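Local coordinates for MTH396 protein (Methanothermobacter thermautotrophicus, PDB 1NXH) that is of unknown function, a mostly helical protein of the EhaM family that forms a homodimer joined by interchain disulfide bonds, at residues Asp41-Met44 and Asp45-Met49. Residues are numbered along the deposited sequence; the frame is centred on the assembly and turned at random.
Sequences DILM and DKLDM
Lys46 lies beside Ile42, one turn back along the chain, and its side chain illustrates how a long residue near the end of a helix can serve two subunits. Its CB passes 3.5 Å from the carbonyl O of Ile42, the same oxygen that accepts a hydrogen bond from the backbone N of Lys46 at 2.6 Å. The next carbon, CG, sits beside the backbone N (chi1 -58°) and runs alongside the isoleucine branch, 4.1 Å from Ile42 CG2, the two side chains pointing the same way. A bend at chi2 (-78°) then leads into an extended run through CD and CE, which carries NZ to the second subunit, where it donates to the main-chain O atoms of Ser126 and Ile123. Leu124 of that subunit packs on both Ile42 and Lys46. All this belongs to the last turns of helix 36-46, whose i to i+4 bonding also includes Asp45 N to Asp41 O; the bond from Leu47 N to Leu43 O, 3.0 Å (121°), is weak. Leu47 CD1 nevertheless stays 4.3 Å from Leu43 CD2, and Met84 of the second subunit touches both leucines. Beyond the turn, Asp48 takes the N-cap position of helix 49-60, its OD2 accepting a hydrogen bond from the backbone N of Ser51.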
# COMPACT_ATOMS: atom_id res chain seq x y z
N ASP A 41 -23.27 -1.92 -7.87
CA ASP A 41 -24.43 -2.13 -7.01
C ASP A 41 -24.08 -1.84 -5.56
O ASP A 41 -24.93 -1.40 -4.79
CB ASP A 41 -24.88 -3.58 -7.11
CG ASP A 41 -25.02 -4.02 -8.52
OD1 ASP A 41 -25.90 -3.47 -9.21
OD2 ASP A 41 -24.25 -4.90 -8.95
N ILE A 42 -22.83 -2.14 -5.20
CA ILE A 42 -22.36 -1.90 -3.84
C ILE A 42 -22.39 -0.41 -3.61
O ILE A 42 -22.91 0.06 -2.60
CB ILE A 42 -20.93 -2.41 -3.65
CG1 ILE A 42 -20.93 -3.93 -3.56
CG2 ILE A 42 -20.33 -1.83 -2.39
CD1 ILE A 42 -19.56 -4.54 -3.54
N LEU A 43 -21.83 0.33 -4.55
CA LEU A 43 -21.83 1.78 -4.45
C LEU A 43 -23.28 2.20 -4.35
O LEU A 43 -23.66 2.96 -3.46
CB LEU A 43 -21.21 2.39 -5.70
CG LEU A 43 -19.78 1.98 -5.98
CD1 LEU A 43 -19.31 2.69 -7.22
CD2 LEU A 43 -18.88 2.37 -4.81
N MSE A 44 -24.09 1.70 -5.28
CA MSE A 44 -25.51 1.99 -5.31
C MSE A 44 -26.10 1.73 -3.93
O MSE A 44 -26.89 2.52 -3.42
CB MSE A 44 -26.22 1.08 -6.31
CG MSE A 44 -26.08 1.51 -7.74
SE MSE A 44 -27.06 3.13 -8.06
CE MSE A 44 -28.82 2.43 -7.80
N ASP A 45 -25.68 0.62 -3.34
CA ASP A 45 -26.16 0.21 -2.04
C ASP A 45 -25.64 1.04 -0.88
O ASP A 45 -26.39 1.32 0.05
CB ASP A 45 -25.83 -1.26 -1.81
CG ASP A 45 -26.23 -1.73 -0.43
OD1 ASP A 45 -25.47 -1.50 0.53
OD2 ASP A 45 -27.32 -2.33 -0.29
N LYS A 46 -24.38 1.44 -0.93
CA LYS A 46 -23.81 2.20 0.18
C LYS A 46 -24.01 3.70 0.10
O LYS A 46 -24.75 4.27 0.89
CB LYS A 46 -22.32 1.90 0.34
CG LYS A 46 -21.94 0.42 0.59
CD LYS A 46 -22.16 -0.08 2.04
CE LYS A 46 -21.68 -1.54 2.19
NZ LYS A 46 -21.93 -2.14 3.52
N LEU A 47 -23.35 4.34 -0.86
CA LEU A 47 -23.43 5.79 -1.01
C LEU A 47 -24.81 6.35 -1.36
O LEU A 47 -25.53 5.80 -2.21
CB LEU A 47 -22.41 6.25 -2.07
CG LEU A 47 -20.96 5.84 -1.80
CD1 LEU A 47 -20.12 6.10 -3.04
CD2 LEU A 47 -20.42 6.60 -0.60
N ASP A 48 -25.19 7.46 -0.72
CA ASP A 48 -26.48 8.10 -0.98
C ASP A 48 -26.32 9.07 -2.14
O ASP A 48 -25.22 9.27 -2.65
CB ASP A 48 -26.95 8.88 0.23
CG ASP A 48 -25.99 9.99 0.58
OD1 ASP A 48 -24.90 9.66 1.09
OD2 ASP A 48 -26.31 11.18 0.35
N MSE A 49 -27.42 9.70 -2.51
CA MSE A 49 -27.43 10.67 -3.61
C MSE A 49 -26.50 11.87 -3.44
O MSE A 49 -25.68 12.15 -4.31
CB MSE A 49 -28.87 11.16 -3.84
CG MSE A 49 -29.52 10.59 -5.07
SE MSE A 49 -28.68 11.28 -6.65
CE MSE A 49 -30.04 12.55 -7.17